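Local coordinates for protein cypemycin cysteine dehydrogenase (decarboxylating) (PDB 6JDD) that catalyses the flavin-dependent oxidative decarboxylation of the C-terminal cysteine of the cypemycin precursor peptide, a step in forming its aminovinyl-cysteine ring, at residues 87-95 against 170-179. Sequence-based numbering, arbitrary orientation.
Sequences SECFLVFPA and FNLPGALAAA
Strand 90-92 and helix 172-179 run roughly antiparallel, their axes 9.7 Å apart at closest approach and inclined at 149°, so that Cys89 lies opposite Ala179, Leu91 opposite Ala175 and Pro94 opposite Phe170. The main contact is at the N-terminal end of the helix, where the rings of Phe93 and Phe170 form an offset stack with centroids 4.2 Å apart and planes only 6° from parallel. Phe170 CE1 sits over one face of the Phe93 ring, displaced toward its rim. With CG anti to the backbone N (chi1 -175°), Phe93 swings its ring toward the start of the helix. There the edge of the ring faces Asn171 N, and Leu172 CB makes an off-centre CH-pi contact, 3.7 Å from Phe93 CZ. Pro94, which follows a cis peptide bond, lays its CB 3.8 Å from Phe170 CD1; its side chain lies about 7 Å from a bound FAD. Farther along the helix, Leu91 splits its methyls: CD1 meets Leu172 CD1 at 3.6 Å, the two side chains crossing at about a right angle, while CD2 rests on Ala175 CB. Cys89 SG closes the row 3.8 Å from Ala179 CB. Asn171 turns away from the strand and caps the helix, its OD1 accepting from Gly174 N at 2.8 Å, with the donor above the carbonyl plane. Replacing the Phe93 ring by an alanine side chain is likely to leave Phe170 without its stacking partner and to open a gap beside Leu172. The small side chains of Ala175 and Ala179 probably allow the helix to come close to Leu91 and Cys89. The helix thus packs on a central strand of the parallel flavoprotein sheet through buried apolar and aromatic contacts, while the polar Asn171 side chain serves the helix end instead.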
loop_
_atom_site.group_PDB
_atom_site.type_symbol
_atom_site.label_atom_id
_atom_site.label_comp_id
_atom_site.label_asym_id
_atom_site.label_seq_id
_atom_site.Cartn_x
_atom_site.Cartn_y
_atom_site.Cartn_z
ATOM N N SER A 87 25.115 -17.689 -26.355
ATOM C CA SER A 87 24.601 -17.007 -27.581
ATOM C C SER A 87 25.770 -16.649 -28.513
ATOM O O SER A 87 26.798 -16.106 -28.029
ATOM C CB SER A 87 23.791 -15.770 -27.298
ATOM O OG SER A 87 22.763 -16.044 -26.393
ATOM N N GLU A 88 25.582 -16.932 -29.800
ATOM C CA GLU A 88 26.578 -16.680 -30.863
ATOM C C GLU A 88 26.148 -15.495 -31.729
ATOM O O GLU A 88 26.934 -15.040 -32.578
ATOM C CB GLU A 88 26.729 -17.938 -31.719
ATOM C CG GLU A 88 27.391 -19.071 -30.948
ATOM C CD GLU A 88 27.471 -20.359 -31.739
ATOM O OE1 GLU A 88 28.007 -20.269 -32.847
ATOM O OE2 GLU A 88 26.964 -21.417 -31.263
ATOM N N CYS A 89 24.924 -15.021 -31.580
ATOM C CA CYS A 89 24.554 -13.713 -32.162
ATOM C C CYS A 89 23.490 -13.051 -31.287
ATOM O O CYS A 89 22.989 -13.684 -30.365
ATOM C CB CYS A 89 24.144 -13.892 -33.613
ATOM S SG CYS A 89 22.480 -14.571 -33.797
ATOM N N PHE A 90 23.220 -11.784 -31.555
ATOM C CA PHE A 90 22.292 -10.930 -30.780
ATOM C C PHE A 90 21.397 -10.194 -31.765
ATOM O O PHE A 90 21.910 -9.515 -32.631
ATOM C CB PHE A 90 23.061 -9.943 -29.912
ATOM C CG PHE A 90 23.846 -10.596 -28.817
ATOM C CD1 PHE A 90 25.063 -11.189 -29.074
ATOM C CD2 PHE A 90 23.336 -10.656 -27.536
ATOM C CE1 PHE A 90 25.776 -11.804 -28.060
ATOM C CE2 PHE A 90 24.064 -11.252 -26.518
ATOM C CZ PHE A 90 25.279 -11.829 -26.783
ATOM N N LEU A 91 20.098 -10.428 -31.674
ATOM C CA LEU A 91 19.112 -9.813 -32.589
ATOM C C LEU A 91 18.290 -8.850 -31.744
ATOM O O LEU A 91 17.691 -9.299 -30.789
ATOM C CB LEU A 91 18.229 -10.875 -33.259
ATOM C CG LEU A 91 18.964 -12.100 -33.794
ATOM C CD1 LEU A 91 17.982 -13.178 -34.241
ATOM C CD2 LEU A 91 19.891 -11.731 -34.950
ATOM N N VAL A 92 18.290 -7.574 -32.090
ATOM C CA VAL A 92 17.395 -6.568 -31.468
ATOM C C VAL A 92 16.116 -6.497 -32.310
ATOM O O VAL A 92 16.136 -5.960 -33.396
ATOM C CB VAL A 92 18.114 -5.221 -31.311
ATOM C CG1 VAL A 92 17.293 -4.246 -30.486
ATOM C CG2 VAL A 92 19.489 -5.408 -30.679
ATOM N N PHE A 93 15.049 -7.093 -31.798
ATOM C CA PHE A 93 13.879 -7.537 -32.587
ATOM C C PHE A 93 12.624 -7.337 -31.759
ATOM O O PHE A 93 12.405 -8.092 -30.819
ATOM C CB PHE A 93 14.038 -9.011 -32.962
ATOM C CG PHE A 93 12.955 -9.536 -33.865
ATOM C CD1 PHE A 93 12.836 -9.075 -35.163
ATOM C CD2 PHE A 93 12.057 -10.478 -33.411
ATOM C CE1 PHE A 93 11.834 -9.540 -35.995
ATOM C CE2 PHE A 93 11.059 -10.943 -34.248
ATOM C CZ PHE A 93 10.943 -10.476 -35.539
ATOM N N PRO A 94 11.841 -6.261 -31.958
ATOM C CA PRO A 94 12.258 -5.101 -32.738
ATOM C C PRO A 94 13.183 -4.127 -32.000
ATOM O O PRO A 94 13.379 -4.273 -30.804
ATOM C CB PRO A 94 10.928 -4.394 -32.953
ATOM C CG PRO A 94 10.219 -4.609 -31.654
ATOM C CD PRO A 94 10.553 -6.045 -31.308
ATOM N N ALA A 95 13.724 -3.152 -32.741
ATOM C CA ALA A 95 14.635 -2.126 -32.197
ATOM C C ALA A 95 13.992 -0.777 -32.359
ATOM O O ALA A 95 13.804 -0.363 -33.454
ATOM C CB ALA A 95 15.935 -2.164 -32.888
ATOM N N PHE A 170 11.909 -5.036 -39.469
ATOM C CA PHE A 170 11.268 -6.104 -38.644
ATOM C C PHE A 170 11.246 -7.436 -39.400
ATOM O O PHE A 170 10.196 -7.868 -39.879
ATOM C CB PHE A 170 9.852 -5.727 -38.197
ATOM C CG PHE A 170 9.359 -6.600 -37.078
ATOM C CD1 PHE A 170 10.084 -6.692 -35.893
ATOM C CD2 PHE A 170 8.195 -7.342 -37.215
ATOM C CE1 PHE A 170 9.638 -7.491 -34.859
ATOM C CE2 PHE A 170 7.746 -8.136 -36.178
ATOM C CZ PHE A 170 8.480 -8.217 -35.012
ATOM N N ASN A 171 12.399 -8.080 -39.481
ATOM C CA ASN A 171 12.640 -9.163 -40.456
ATOM C C ASN A 171 13.526 -10.208 -39.785
ATOM O O ASN A 171 14.761 -10.109 -39.949
ATOM C CB ASN A 171 13.278 -8.572 -41.711
ATOM C CG ASN A 171 13.623 -9.622 -42.745
ATOM O OD1 ASN A 171 13.447 -10.814 -42.502
ATOM N ND2 ASN A 171 14.127 -9.188 -43.886
ATOM N N LEU A 172 12.939 -11.185 -39.094
ATOM C CA LEU A 172 13.750 -12.223 -38.398
ATOM C C LEU A 172 14.466 -13.137 -39.402
ATOM O O LEU A 172 15.656 -13.414 -39.250
ATOM C CB LEU A 172 12.876 -13.026 -37.435
ATOM C CG LEU A 172 13.606 -14.090 -36.621
ATOM C CD1 LEU A 172 14.728 -13.497 -35.819
ATOM C CD2 LEU A 172 12.662 -14.787 -35.683
ATOM N N PRO A 173 13.807 -13.670 -40.459
ATOM C CA PRO A 173 14.538 -14.527 -41.408
ATOM C C PRO A 173 15.790 -13.840 -42.001
ATOM O O PRO A 173 16.890 -14.429 -41.978
ATOM C CB PRO A 173 13.475 -14.852 -42.466
ATOM C CG PRO A 173 12.150 -14.695 -41.719
ATOM C CD PRO A 173 12.372 -13.520 -40.793
ATOM N N GLY A 174 15.633 -12.590 -42.456
ATOM C CA GLY A 174 16.757 -11.754 -42.917
ATOM C C GLY A 174 17.807 -11.571 -41.832
ATOM O O GLY A 174 19.022 -11.669 -42.133
ATOM N N ALA A 175 17.379 -11.315 -40.601
ATOM C CA ALA A 175 18.324 -11.124 -39.486
ATOM C C ALA A 175 19.127 -12.429 -39.341
ATOM O O ALA A 175 20.332 -12.381 -39.045
ATOM C CB ALA A 175 17.606 -10.694 -38.221
ATOM N N LEU A 176 18.496 -13.577 -39.509
ATOM C CA LEU A 176 19.184 -14.874 -39.228
ATOM C C LEU A 176 20.248 -15.092 -40.302
ATOM O O LEU A 176 21.384 -15.549 -39.970
ATOM C CB LEU A 176 18.162 -16.016 -39.243
ATOM C CG LEU A 176 17.204 -16.079 -38.059
ATOM C CD1 LEU A 176 16.048 -17.014 -38.374
ATOM C CD2 LEU A 176 17.925 -16.530 -36.800
ATOM N N ALA A 177 19.894 -14.785 -41.549
ATOM C CA ALA A 177 20.817 -14.911 -42.700
ATOM C C ALA A 177 22.009 -13.968 -42.497
ATOM O O ALA A 177 23.159 -14.435 -42.597
ATOM C CB ALA A 177 20.084 -14.634 -43.987
ATOM N N ALA A 178 21.742 -12.699 -42.177
ATOM C CA ALA A 178 22.791 -11.706 -41.877
ATOM C C ALA A 178 23.652 -12.228 -40.730
ATOM O O ALA A 178 24.856 -12.129 -40.831
ATOM C CB ALA A 178 22.182 -10.379 -41.542
ATOM N N ALA A 179 23.051 -12.842 -39.726
ATOM C CA ALA A 179 23.855 -13.341 -38.597
ATOM C C ALA A 179 24.766 -14.494 -39.019
ATOM O O ALA A 179 25.919 -14.455 -38.640
ATOM C CB ALA A 179 22.966 -13.728 -37.455
#